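Local structure of carbon monoxide oxidation system transcription regulator CooA-1 (Carboxydothermus hydrogenoformans, 6CPB) at residues N43-V48 with T94-F99; L47-R52 with D88-Y93; R52-L57 with F82-E87; G72-T77 with P107-N112. The protein is a heme-binding, carbon monoxide-sensing regulator that probably acts as a DNA-binding transcription factor, represented here by its heme domain. All coordinates share one frame; numbering follows the deposited sequence.

Contact 1: N43-V48 with T94-F99; sequences NLVFLV and TDIRNF
Val45 lies across the ring of Phe99, and its CG1 methyl is a textbook CH-pi donor: it stands 3.7 Å from the Phe99 ring centroid, 11° off the normal. Its CG2 methyl lies on the same side of the ring plane, but past the rim, 3.7 Å from Phe99 CD2. The ring gets there because Phe99 CG is anti to its backbone N (chi1 -178°), which turns it from the first turn of the helix to Val45 on the strand. In the conformer given for Ile96, one of two, its CG2 methyl lies against the Asn43 amide.

Behind these side chains is the backbone. Val45 and Thr94 form an antiparallel hydrogen-bonded pair, with Val45 N to Thr94 O at 2.8 Å, and two residues on, Ile96 N donates to Asn43 O at 3.0 Å. Asp95 is at the N-cap of the helix, and in the conformer given, one of two, its OD2 accepts from Asn98 N. Ile74 and Met113 pack on both Val45 and Phe99, and Asn43 touches His78, an axial heme ligand in this protein.

With an alanine in place of Phe99, the Val45 methyls would probably lose the ring they rest on, opening a gap between strand and helix. Polar bonds thus set the strand-to-helix junction, while apolar contact fastens the new helix to the sheet.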
loop_
_atom_site.group_PDB
_atom_site.type_symbol
_atom_site.label_atom_id
_atom_site.label_comp_id
_atom_site.label_asym_id
_atom_site.label_seq_id
_atom_site.Cartn_x
_atom_site.Cartn_y
_atom_site.Cartn_z
ATOM N N ASN A 43 0.623 12.614 11.948
ATOM C CA ASN A 43 0.462 11.335 11.264
ATOM C C ASN A 43 -1.010 10.953 11.371
ATOM O O ASN A 43 -1.496 10.574 12.443
ATOM C CB ASN A 43 1.367 10.282 11.894
ATOM C CG ASN A 43 1.462 9.046 11.050
ATOM O OD1 ASN A 43 0.601 8.805 10.208
ATOM N ND2 ASN A 43 2.516 8.261 11.249
ATOM N N LEU A 44 -1.727 11.106 10.267
ATOM C CA LEU A 44 -3.173 11.020 10.250
ATOM C C LEU A 44 -3.628 10.103 9.126
ATOM O O LEU A 44 -2.948 9.948 8.106
ATOM C CB LEU A 44 -3.787 12.407 9.966
ATOM C CG LEU A 44 -3.355 13.625 10.763
ATOM C CD1 LEU A 44 -3.878 14.854 10.028
ATOM C CD2 LEU A 44 -3.896 13.547 12.180
ATOM N N VAL A 45 -4.812 9.532 9.312
ATOM C CA VAL A 45 -5.527 8.789 8.287
ATOM C C VAL A 45 -6.768 9.587 7.941
ATOM O O VAL A 45 -7.453 10.082 8.840
ATOM C CB VAL A 45 -5.891 7.390 8.811
ATOM C CG1 VAL A 45 -6.812 6.670 7.860
ATOM C CG2 VAL A 45 -4.617 6.596 9.061
ATOM N N PHE A 46 -7.045 9.739 6.653
ATOM C CA PHE A 46 -8.220 10.480 6.224
ATOM C C PHE A 46 -9.002 9.712 5.177
ATOM O O PHE A 46 -8.432 9.025 4.329
ATOM C CB PHE A 46 -7.879 11.888 5.720
ATOM C CG PHE A 46 -7.176 11.909 4.395
ATOM C CD1 PHE A 46 -5.800 11.811 4.328
ATOM C CD2 PHE A 46 -7.901 12.016 3.211
ATOM C CE1 PHE A 46 -5.153 11.822 3.086
ATOM C CE2 PHE A 46 -7.271 12.022 1.987
ATOM C CZ PHE A 46 -5.900 11.930 1.919
ATOM N N LEU A 47 -10.319 9.866 5.256
ATOM C CA LEU A 47 -11.296 9.231 4.391
ATOM C C LEU A 47 -12.006 10.328 3.600
ATOM O O LEU A 47 -12.454 11.314 4.186
ATOM C CB LEU A 47 -12.297 8.486 5.301
ATOM C CG LEU A 47 -13.511 7.799 4.704
ATOM C CD1 LEU A 47 -13.140 6.910 3.514
ATOM C CD2 LEU A 47 -14.182 6.987 5.803
ATOM N N VAL A 48 -12.108 10.159 2.282
ATOM C CA VAL A 48 -12.872 11.092 1.457
ATOM C C VAL A 48 -14.355 10.781 1.635
ATOM O O VAL A 48 -14.848 9.750 1.175
ATOM C CB VAL A 48 -12.465 11.020 -0.018
ATOM C CG1 VAL A 48 -13.232 12.064 -0.817
ATOM C CG2 VAL A 48 -10.972 11.234 -0.178
ATOM N N THR A 94 -8.453 11.053 11.450
ATOM C CA THR A 94 -8.088 10.721 12.823
ATOM C C THR A 94 -6.601 10.390 12.861
ATOM O O THR A 94 -5.986 10.134 11.837
ATOM C CB THR A 94 -8.962 9.577 13.362
ATOM O OG1 THR A 94 -8.835 9.497 14.784
ATOM C CG2 THR A 94 -8.586 8.227 12.778
ATOM N N ASP A 95 -6.019 10.409 14.054
ATOM C CA ASP A 95 -4.602 10.090 14.170
ATOM C C ASP A 95 -4.364 8.601 13.936
ATOM O O ASP A 95 -5.234 7.763 14.187
ATOM C CB ASP A 95 -4.076 10.476 15.548
ATOM C CG ASP A 95 -4.774 9.730 16.654
ATOM O OD1 ASP A 95 -5.876 10.160 17.048
ATOM O OD2 ASP A 95 -4.242 8.690 17.101
ATOM N N ILE A 96 -3.153 8.274 13.472
ATOM C CA ILE A 96 -2.854 6.908 13.039
ATOM C C ILE A 96 -3.048 5.894 14.166
ATOM O O ILE A 96 -3.565 4.796 13.933
ATOM C CB ILE A 96 -1.452 6.825 12.403
ATOM C CG1 ILE A 96 -1.263 5.458 11.737
ATOM C CG2 ILE A 96 -0.351 7.100 13.435
ATOM C CD1 ILE A 96 0.004 5.327 10.933
ATOM N N ARG A 97 -2.627 6.218 15.392
ATOM C CA ARG A 97 -2.808 5.252 16.475
ATOM C C ARG A 97 -4.281 4.926 16.673
ATOM O O ARG A 97 -4.658 3.759 16.859
ATOM C CB ARG A 97 -2.227 5.800 17.779
ATOM C CG ARG A 97 -0.711 5.818 17.863
ATOM C CD ARG A 97 -0.271 6.297 19.242
ATOM N NE ARG A 97 1.180 6.426 19.359
ATOM C CZ ARG A 97 2.005 5.436 19.690
ATOM N NH1 ARG A 97 1.536 4.218 19.936
ATOM N NH2 ARG A 97 3.308 5.663 19.770
ATOM N N ASN A 98 -5.131 5.945 16.672
ATOM C CA ASN A 98 -6.550 5.694 16.827
ATOM C C ASN A 98 -7.076 4.865 15.668
ATOM O O ASN A 98 -7.891 3.955 15.861
ATOM C CB ASN A 98 -7.315 7.004 16.953
ATOM C CG ASN A 98 -8.741 6.785 17.370
ATOM O OD1 ASN A 98 -9.021 6.035 18.320
ATOM N ND2 ASN A 98 -9.658 7.421 16.667
ATOM N N PHE A 99 -6.634 5.180 14.453
ATOM C CA PHE A 99 -7.058 4.400 13.298
ATOM C C PHE A 99 -6.688 2.929 13.450
ATOM O O PHE A 99 -7.490 2.044 13.139
ATOM C CB PHE A 99 -6.460 4.960 12.017
ATOM C CG PHE A 99 -6.912 4.214 10.820
ATOM C CD1 PHE A 99 -8.227 4.324 10.392
ATOM C CD2 PHE A 99 -6.071 3.338 10.170
ATOM C CE1 PHE A 99 -8.675 3.614 9.301
ATOM C CE2 PHE A 99 -6.521 2.624 9.053
ATOM C CZ PHE A 99 -7.814 2.767 8.625
#

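Contact 2: L47-R52 with D88-Y93; sequences LVKSGR and DTTILY
Backbone bonds between Leu47 and Leu92 set the register here: Leu47 N reaches Leu92 O at 2.8 Å, and Leu92 N returns a bond to Leu47 O. Further along, Thr90 O accepts twice, from Lys49 N at 2.8 Å and from Ser50 N at 3.2 Å. The Lys49 bond is the more bent, 139° at the hydrogen against 165° for Ser50, whose N-H arrives on a carbonyl lone pair. Thr90 N then closes the pair by donating to Ser50 O.

Among polar side chains, Thr89 OG1 takes the N-H of Arg52 at 3.2 Å, and it is also hydrogen-bonded to Glu87 O. Its place beside the backbone N (chi1 -69°) turns the hydroxyl toward Arg52, while CG2 of Thr89 comes to 3.3 Å from Ser50 O. A valine at Thr89 would probably leave Arg52 N and Glu87 O without this shared partner. A water joins Ser50 OG, 2.7 Å away, to Asp88 O.

Apolar contact is lighter. Leu47 CB faces Leu92 CB, and the extended chain of Lys49 runs alongside Thr90, its CD 4.1 Å from Thr90 CG2, before its NZ forms a salt bridge with Glu26.

A steric limit is set at Gly51, which has a positive phi: a CB there would collide with Thr89 OG1 and Asp88 O.

Two residues, Lys49 and Ser50, facing one, Thr90, make this a classic beta bulge, set where the chain turns a corner in the beta roll of a cyclic nucleotide-binding-type domain.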
loop_
_atom_site.group_PDB
_atom_site.type_symbol
_atom_site.label_atom_id
_atom_site.label_comp_id
_atom_site.label_asym_id
_atom_site.label_seq_id
_atom_site.Cartn_x
_atom_site.Cartn_y
_atom_site.Cartn_z
ATOM N N LEU A 47 -10.319 9.866 5.256
ATOM C CA LEU A 47 -11.296 9.231 4.391
ATOM C C LEU A 47 -12.006 10.328 3.600
ATOM O O LEU A 47 -12.454 11.314 4.186
ATOM C CB LEU A 47 -12.297 8.486 5.301
ATOM C CG LEU A 47 -13.511 7.799 4.704
ATOM C CD1 LEU A 47 -13.140 6.910 3.514
ATOM C CD2 LEU A 47 -14.182 6.987 5.803
ATOM N N VAL A 48 -12.108 10.159 2.282
ATOM C CA VAL A 48 -12.872 11.092 1.457
ATOM C C VAL A 48 -14.355 10.781 1.635
ATOM O O VAL A 48 -14.848 9.750 1.175
ATOM C CB VAL A 48 -12.465 11.020 -0.018
ATOM C CG1 VAL A 48 -13.232 12.064 -0.817
ATOM C CG2 VAL A 48 -10.972 11.234 -0.178
ATOM N N LYS A 49 -15.067 11.668 2.323
ATOM C CA LYS A 49 -16.499 11.490 2.528
ATOM C C LYS A 49 -17.298 11.921 1.301
ATOM O O LYS A 49 -18.264 11.261 0.910
ATOM C CB LYS A 49 -16.931 12.286 3.764
ATOM C CG LYS A 49 -18.418 12.241 4.061
ATOM C CD LYS A 49 -18.736 12.946 5.366
ATOM C CE LYS A 49 -20.233 13.031 5.612
ATOM N NZ LYS A 49 -20.495 13.614 6.955
ATOM N N SER A 50 -16.907 13.030 0.687
ATOM C CA SER A 50 -17.502 13.493 -0.557
ATOM C C SER A 50 -16.436 14.266 -1.315
ATOM O O SER A 50 -15.525 14.838 -0.713
ATOM C CB SER A 50 -18.730 14.369 -0.303
ATOM O OG SER A 50 -18.387 15.510 0.450
ATOM N N GLY A 51 -16.549 14.275 -2.641
ATOM C CA GLY A 51 -15.579 14.949 -3.479
ATOM C C GLY A 51 -14.560 13.998 -4.057
ATOM O O GLY A 51 -14.860 12.837 -4.326
ATOM N N ARG A 52 -13.361 14.505 -4.310
ATOM C CA ARG A 52 -12.372 13.775 -5.091
ATOM C C ARG A 52 -11.043 14.467 -4.857
ATOM O O ARG A 52 -10.987 15.701 -4.881
ATOM C CB ARG A 52 -12.756 13.828 -6.569
ATOM C CG ARG A 52 -11.874 12.997 -7.473
ATOM C CD ARG A 52 -12.505 12.882 -8.843
ATOM N NE ARG A 52 -12.491 14.177 -9.503
ATOM C CZ ARG A 52 -11.948 14.438 -10.689
ATOM N NH1 ARG A 52 -11.374 13.484 -11.409
ATOM N NH2 ARG A 52 -12.001 15.672 -11.156
ATOM N N ASP A 88 -14.952 20.435 -4.670
ATOM C CA ASP A 88 -15.282 20.618 -3.264
ATOM C C ASP A 88 -15.334 19.251 -2.585
ATOM O O ASP A 88 -15.975 18.320 -3.080
ATOM C CB ASP A 88 -16.626 21.329 -3.128
ATOM C CG ASP A 88 -16.576 22.786 -3.567
ATOM O OD1 ASP A 88 -15.473 23.306 -3.861
ATOM O OD2 ASP A 88 -17.655 23.404 -3.635
ATOM N N THR A 89 -14.651 19.136 -1.448
ATOM C CA THR A 89 -14.396 17.853 -0.804
ATOM C C THR A 89 -14.579 17.973 0.703
ATOM O O THR A 89 -14.202 18.984 1.302
ATOM C CB THR A 89 -12.961 17.415 -1.140
ATOM O OG1 THR A 89 -12.873 17.092 -2.524
ATOM C CG2 THR A 89 -12.510 16.206 -0.344
ATOM N N THR A 90 -15.146 16.932 1.308
ATOM C CA THR A 90 -15.163 16.775 2.756
ATOM C C THR A 90 -14.418 15.505 3.108
ATOM O O THR A 90 -14.629 14.467 2.483
ATOM C CB THR A 90 -16.601 16.688 3.283
ATOM O OG1 THR A 90 -17.274 17.917 2.994
ATOM C CG2 THR A 90 -16.640 16.458 4.786
ATOM N N ILE A 91 -13.565 15.597 4.124
ATOM C CA ILE A 91 -12.857 14.437 4.649
ATOM C C ILE A 91 -13.213 14.221 6.112
ATOM O O ILE A 91 -13.622 15.139 6.827
ATOM C CB ILE A 91 -11.331 14.519 4.506
ATOM C CG1 ILE A 91 -10.737 15.505 5.517
ATOM C CG2 ILE A 91 -10.945 14.831 3.066
ATOM C CD1 ILE A 91 -9.220 15.628 5.448
ATOM N N LEU A 92 -13.026 12.975 6.542
ATOM C CA LEU A 92 -12.985 12.587 7.947
ATOM C C LEU A 92 -11.559 12.148 8.242
ATOM O O LEU A 92 -10.979 11.396 7.459
ATOM C CB LEU A 92 -13.945 11.420 8.210
ATOM C CG LEU A 92 -15.428 11.740 8.038
ATOM C CD1 LEU A 92 -16.253 10.494 8.314
ATOM C CD2 LEU A 92 -15.868 12.885 8.952
ATOM N N TYR A 93 -10.990 12.591 9.368
ATOM C CA TYR A 93 -9.618 12.208 9.691
ATOM C C TYR A 93 -9.450 11.886 11.169
ATOM O O TYR A 93 -10.180 12.387 12.026
ATOM C CB TYR A 93 -8.596 13.280 9.268
ATOM C CG TYR A 93 -8.727 14.607 9.975
ATOM C CD1 TYR A 93 -9.569 15.581 9.485
ATOM C CD2 TYR A 93 -7.992 14.896 11.115
ATOM C CE1 TYR A 93 -9.686 16.801 10.101
ATOM C CE2 TYR A 93 -8.093 16.126 11.736
ATOM C CZ TYR A 93 -8.956 17.064 11.228
ATOM O OH TYR A 93 -9.086 18.293 11.825
HETATM O O HOH W 1 -18.022 17.478 -1.414
#

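Contact 3: R52-L57 with F82-E87; sequences RVRVYL and FIQAME
An antiparallel ladder of the beta roll pairs strand 52-57 with strand 82-85, and Met86 and Glu87 follow on; polar and aromatic side chains line one face and apolar ones the other. On the first face, Phe82 CB sits over the Tyr56 ring, 3.3 Å from its centroid; the two rings are nearly parallel, 17° apart, but slid so far that they barely overlap. The opposite face of Tyr56 is covered by Arg54 NH2. That nitrogen donates to Gln84 OE1 at 2.9 Å, in the guanidinium plane but from above the amide carbonyl plane, while Arg54 NH1 forms a salt bridge with Glu63.

Arg52 is bent at chi3 (68°), which brings NE to Glu87 OE1 at 3.0 Å in a salt bridge. Met86 CE lies over one face of the Arg52 guanidinium, toward its rim, and a water links Arg52 NH2 with Glu87 OE1 and Met86 O. On the other face of the sheet Val53 CB meets Ile83 CG2 at 3.9 Å.

Strands 34-36 and 62-70 flank the pair within its four-stranded sheet. Phe75 of strand 74-76 packs on Val55 and Ile83, and Leu57 touches Asn129 of the second subunit.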
loop_
_atom_site.group_PDB
_atom_site.type_symbol
_atom_site.label_atom_id
_atom_site.label_comp_id
_atom_site.label_asym_id
_atom_site.label_seq_id
_atom_site.Cartn_x
_atom_site.Cartn_y
_atom_site.Cartn_z
ATOM N N ARG A 52 -13.361 14.505 -4.310
ATOM C CA ARG A 52 -12.372 13.775 -5.091
ATOM C C ARG A 52 -11.043 14.467 -4.857
ATOM O O ARG A 52 -10.987 15.701 -4.881
ATOM C CB ARG A 52 -12.756 13.828 -6.569
ATOM C CG ARG A 52 -11.874 12.997 -7.473
ATOM C CD ARG A 52 -12.505 12.882 -8.843
ATOM N NE ARG A 52 -12.491 14.177 -9.503
ATOM C CZ ARG A 52 -11.948 14.438 -10.689
ATOM N NH1 ARG A 52 -11.374 13.484 -11.409
ATOM N NH2 ARG A 52 -12.001 15.672 -11.156
ATOM N N VAL A 53 -9.986 13.690 -4.616
ATOM C CA VAL A 53 -8.678 14.269 -4.341
ATOM C C VAL A 53 -7.611 13.619 -5.211
ATOM O O VAL A 53 -7.731 12.467 -5.638
ATOM C CB VAL A 53 -8.279 14.201 -2.852
ATOM C CG1 VAL A 53 -9.343 14.841 -1.970
ATOM C CG2 VAL A 53 -8.025 12.793 -2.425
ATOM N N ARG A 54 -6.548 14.380 -5.449
ATOM C CA ARG A 54 -5.410 13.942 -6.233
ATOM C C ARG A 54 -4.214 13.806 -5.312
ATOM O O ARG A 54 -3.876 14.748 -4.594
ATOM C CB ARG A 54 -5.130 14.974 -7.332
ATOM C CG ARG A 54 -4.064 14.561 -8.327
ATOM C CD ARG A 54 -3.938 15.555 -9.468
ATOM N NE ARG A 54 -3.436 16.854 -9.025
ATOM C CZ ARG A 54 -2.171 17.262 -9.124
ATOM N NH1 ARG A 54 -1.232 16.491 -9.652
ATOM N NH2 ARG A 54 -1.843 18.471 -8.698
ATOM N N VAL A 55 -3.558 12.655 -5.376
ATOM C CA VAL A 55 -2.316 12.397 -4.661
ATOM C C VAL A 55 -1.192 12.561 -5.671
ATOM O O VAL A 55 -1.258 11.993 -6.766
ATOM C CB VAL A 55 -2.303 10.980 -4.063
ATOM C CG1 VAL A 55 -1.035 10.749 -3.281
ATOM C CG2 VAL A 55 -3.522 10.760 -3.177
ATOM N N TYR A 56 -0.170 13.339 -5.324
ATOM C CA TYR A 56 0.879 13.626 -6.292
ATOM C C TYR A 56 2.210 13.893 -5.606
ATOM O O TYR A 56 2.292 14.124 -4.391
ATOM C CB TYR A 56 0.487 14.808 -7.194
ATOM C CG TYR A 56 0.351 16.150 -6.516
ATOM C CD1 TYR A 56 -0.816 16.501 -5.855
ATOM C CD2 TYR A 56 1.370 17.081 -6.569
ATOM C CE1 TYR A 56 -0.959 17.733 -5.262
ATOM C CE2 TYR A 56 1.235 18.333 -5.973
ATOM C CZ TYR A 56 0.069 18.653 -5.322
ATOM O OH TYR A 56 -0.082 19.882 -4.706
ATOM N N LEU A 57 3.267 13.832 -6.415
ATOM C CA LEU A 57 4.614 14.189 -6.002
ATOM C C LEU A 57 5.029 15.429 -6.780
ATOM O O LEU A 57 4.820 15.503 -7.987
ATOM C CB LEU A 57 5.580 13.029 -6.302
ATOM C CG LEU A 57 7.094 13.174 -6.095
ATOM C CD1 LEU A 57 7.747 11.812 -5.967
ATOM C CD2 LEU A 57 7.784 13.892 -7.268
ATOM N N PHE A 82 1.803 14.904 -1.688
ATOM C CA PHE A 82 0.864 16.008 -1.655
ATOM C C PHE A 82 -0.524 15.482 -1.979
ATOM O O PHE A 82 -0.681 14.532 -2.746
ATOM C CB PHE A 82 1.204 17.040 -2.748
ATOM C CG PHE A 82 2.506 17.785 -2.553
ATOM C CD1 PHE A 82 3.722 17.219 -2.891
ATOM C CD2 PHE A 82 2.500 19.078 -2.063
ATOM C CE1 PHE A 82 4.912 17.939 -2.720
ATOM C CE2 PHE A 82 3.670 19.781 -1.885
ATOM C CZ PHE A 82 4.873 19.217 -2.224
ATOM N N ILE A 83 -1.534 16.138 -1.418
ATOM C CA ILE A 83 -2.928 15.784 -1.661
ATOM C C ILE A 83 -3.702 17.068 -1.918
ATOM O O ILE A 83 -3.661 17.988 -1.097
ATOM C CB ILE A 83 -3.547 14.990 -0.495
ATOM C CG1 ILE A 83 -2.765 13.681 -0.245
ATOM C CG2 ILE A 83 -4.991 14.628 -0.819
ATOM C CD1 ILE A 83 -1.940 13.696 0.963
ATOM N N GLN A 84 -4.411 17.117 -3.051
ATOM C CA GLN A 84 -5.145 18.296 -3.502
ATOM C C GLN A 84 -6.594 17.952 -3.839
ATOM O O GLN A 84 -6.875 16.925 -4.454
ATOM C CB GLN A 84 -4.462 18.880 -4.746
ATOM C CG GLN A 84 -5.204 20.055 -5.364
ATOM C CD GLN A 84 -4.532 20.546 -6.602
ATOM O OE1 GLN A 84 -4.201 19.756 -7.487
ATOM N NE2 GLN A 84 -4.305 21.847 -6.678
ATOM N N ALA A 85 -7.514 18.841 -3.474
ATOM C CA ALA A 85 -8.917 18.651 -3.832
ATOM C C ALA A 85 -9.133 18.933 -5.320
ATOM O O ALA A 85 -8.707 19.970 -5.834
ATOM C CB ALA A 85 -9.792 19.586 -3.005
ATOM N N MET A 86 -9.830 18.030 -6.001
ATOM C CA MET A 86 -10.156 18.204 -7.412
ATOM C C MET A 86 -11.536 18.809 -7.611
ATOM O O MET A 86 -11.882 19.228 -8.721
ATOM C CB MET A 86 -10.067 16.861 -8.138
ATOM C CG MET A 86 -8.678 16.275 -8.079
ATOM S SD MET A 86 -8.461 14.785 -9.064
ATOM C CE MET A 86 -8.324 15.514 -10.685
ATOM N N GLU A 87 -12.321 18.859 -6.548
ATOM C CA GLU A 87 -13.624 19.503 -6.482
ATOM C C GLU A 87 -13.859 19.759 -5.001
ATOM O O GLU A 87 -13.076 19.318 -4.157
ATOM C CB GLU A 87 -14.714 18.604 -7.051
ATOM C CG GLU A 87 -14.754 17.273 -6.397
ATOM C CD GLU A 87 -15.185 16.157 -7.308
ATOM O OE1 GLU A 87 -14.609 16.047 -8.412
ATOM O OE2 GLU A 87 -16.059 15.363 -6.882
HETATM O O HOH W 2 -14.050 17.569 -10.454
#

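Contact 4: G72-T77 with P107-N112; sequences GDIFCT and PAFSLN
The side-chain amide of Asn112 and the carboxylate of Asp73 meet nearly coplanar, their planes 21° apart, although the two side chains cross at about a right angle. Asn112 ND2 donates to the anti lone pair of Asp73 OD1 at 3.1 Å; the bond is almost straight, 173° at the hydrogen, and the acceptor lies in the amide plane. At its other end the same amide takes the N-H of Ile74, with Ile74 N to Asn112 OD1 at 2.8 Å. That donor is somewhat tilted from the carbonyl plane and its bond is more bent. Asn112 CG is anti to the backbone N (chi1 -179°), which sends the amide out from the helix to the strand, where it answers one backbone and one side-chain group at once. The Phe109 ring is approached obliquely by Ile74 CD1, 4.3 Å from Phe109 CD1.

This is the point where the long helix 108-135, the dimer helix of CRP-family regulators, meets the edge strand 74-76 of the beta roll. Pro107 and Ser110, near that end of the helix, touch their counterparts in the second subunit, and the two Ser110 hydroxyls are hydrogen-bonded to each other.

Ile74 CG2 is close to both partners, 3.2 Å from Asn112 OD1 and 3.8 Å from Phe109 O. The buried polar groups have further bonds: Asp73 OD1 pairs with Lys115 and OD2 accepts from Glu70 N, while Asn112 ND2 also reaches Thr6 OG1. Ser110 OG donates to Pro107 O at 2.6 Å, on a carbonyl lone pair.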
loop_
_atom_site.group_PDB
_atom_site.type_symbol
_atom_site.label_atom_id
_atom_site.label_comp_id
_atom_site.label_asym_id
_atom_site.label_seq_id
_atom_site.Cartn_x
_atom_site.Cartn_y
_atom_site.Cartn_z
ATOM N N GLY A 72 -15.171 7.665 -0.628
ATOM C CA GLY A 72 -15.093 6.313 -0.122
ATOM C C GLY A 72 -13.710 5.715 -0.136
ATOM O O GLY A 72 -13.561 4.555 0.252
ATOM N N ASP A 73 -12.698 6.468 -0.557
ATOM C CA ASP A 73 -11.309 6.034 -0.484
ATOM C C ASP A 73 -10.599 6.676 0.705
ATOM O O ASP A 73 -10.916 7.795 1.123
ATOM C CB ASP A 73 -10.529 6.402 -1.754
ATOM C CG ASP A 73 -10.850 5.519 -2.943
ATOM O OD1 ASP A 73 -11.152 4.326 -2.768
ATOM O OD2 ASP A 73 -10.731 6.026 -4.091
ATOM N N ILE A 74 -9.613 5.953 1.232
ATOM C CA ILE A 74 -8.874 6.342 2.429
ATOM C C ILE A 74 -7.380 6.401 2.125
ATOM O O ILE A 74 -6.869 5.651 1.291
ATOM C CB ILE A 74 -9.205 5.329 3.562
ATOM C CG1 ILE A 74 -8.917 5.893 4.956
ATOM C CG2 ILE A 74 -8.498 4.015 3.365
ATOM C CD1 ILE A 74 -9.525 5.056 6.066
ATOM N N PHE A 75 -6.679 7.299 2.809
ATOM C CA PHE A 75 -5.233 7.465 2.641
ATOM C C PHE A 75 -4.682 8.070 3.938
ATOM O O PHE A 75 -5.360 8.060 4.970
ATOM C CB PHE A 75 -4.944 8.231 1.335
ATOM C CG PHE A 75 -3.471 8.320 0.957
ATOM C CD1 PHE A 75 -2.631 7.212 0.997
ATOM C CD2 PHE A 75 -2.940 9.534 0.563
ATOM C CE1 PHE A 75 -1.289 7.332 0.675
ATOM C CE2 PHE A 75 -1.613 9.651 0.223
ATOM C CZ PHE A 75 -0.787 8.546 0.270
ATOM N N CYS A 76 -3.446 8.569 3.912
ATOM C CA CYS A 76 -2.799 8.983 5.139
ATOM C C CYS A 76 -1.671 9.950 4.821
ATOM O O CYS A 76 -1.175 10.019 3.690
ATOM C CB CYS A 76 -2.248 7.767 5.875
ATOM S SG CYS A 76 -1.190 6.723 4.835
ATOM N N THR A 77 -1.272 10.693 5.847
ATOM C CA THR A 77 -0.086 11.528 5.767
ATOM C C THR A 77 1.142 10.674 6.091
ATOM O O THR A 77 1.061 9.446 6.191
ATOM C CB THR A 77 -0.220 12.734 6.682
ATOM O OG1 THR A 77 -0.262 12.266 8.033
ATOM C CG2 THR A 77 -1.460 13.549 6.364
ATOM N N PRO A 107 -12.253 -3.808 10.514
ATOM C CA PRO A 107 -11.178 -3.934 9.517
ATOM C C PRO A 107 -11.547 -3.483 8.109
ATOM O O PRO A 107 -10.641 -3.351 7.277
ATOM C CB PRO A 107 -10.828 -5.429 9.554
ATOM C CG PRO A 107 -11.930 -6.075 10.230
ATOM C CD PRO A 107 -12.583 -5.099 11.124
ATOM N N ALA A 108 -12.819 -3.225 7.800
ATOM C CA ALA A 108 -13.165 -2.762 6.459
ATOM C C ALA A 108 -12.334 -1.550 6.036
ATOM O O ALA A 108 -11.917 -1.449 4.875
ATOM C CB ALA A 108 -14.650 -2.430 6.387
ATOM N N PHE A 109 -12.075 -0.621 6.959
ATOM C CA PHE A 109 -11.304 0.566 6.613
ATOM C C PHE A 109 -9.939 0.185 6.063
ATOM O O PHE A 109 -9.405 0.848 5.161
ATOM C CB PHE A 109 -11.118 1.457 7.843
ATOM C CG PHE A 109 -12.399 2.058 8.390
ATOM C CD1 PHE A 109 -12.963 3.176 7.810
ATOM C CD2 PHE A 109 -12.999 1.537 9.517
ATOM C CE1 PHE A 109 -14.120 3.737 8.324
ATOM C CE2 PHE A 109 -14.158 2.083 10.026
ATOM C CZ PHE A 109 -14.714 3.189 9.436
ATOM N N SER A 110 -9.348 -0.876 6.606
ATOM C CA SER A 110 -8.011 -1.260 6.193
ATOM C C SER A 110 -7.999 -1.910 4.823
ATOM O O SER A 110 -6.971 -1.864 4.140
ATOM C CB SER A 110 -7.408 -2.211 7.217
ATOM O OG SER A 110 -8.009 -3.510 7.180
ATOM N N LEU A 111 -9.096 -2.530 4.396
ATOM C CA LEU A 111 -9.095 -3.162 3.084
ATOM C C LEU A 111 -9.088 -2.131 1.969
ATOM O O LEU A 111 -8.434 -2.322 0.939
ATOM C CB LEU A 111 -10.275 -4.114 2.943
ATOM C CG LEU A 111 -10.135 -5.425 3.732
ATOM C CD1 LEU A 111 -11.347 -6.309 3.536
ATOM C CD2 LEU A 111 -8.876 -6.189 3.343
ATOM N N ASN A 112 -9.794 -1.029 2.160
ATOM C CA ASN A 112 -9.685 0.036 1.184
ATOM C C ASN A 112 -8.291 0.642 1.212
ATOM O O ASN A 112 -7.733 0.980 0.158
ATOM C CB ASN A 112 -10.757 1.097 1.423
ATOM C CG ASN A 112 -10.682 2.209 0.417
ATOM O OD1 ASN A 112 -10.075 3.242 0.666
ATOM N ND2 ASN A 112 -11.279 1.994 -0.744
#

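How the contacts relate
From the N terminus, strand 44-50 comes first: its first part opens contact 1 and its end, sharing Leu47 and Val48, opens contact 2. Both close when the chain returns as strand 89-95, contact 2 first and contact 1 at the start of helix 96-105. Strand 52-59 follows and closes on 82-87 in contact 3, which lies within both of those longer loops. Contact 4 starts at 72-77, inside all three, but closes only at 107-112, and so crosses each of them. Contacts 1 and 2 belong to one sheet and contact 3 to the other, with Phe46 against Ile83 and Val48 against Val53 between them. Contact 4 joins the first sheet to the long helix.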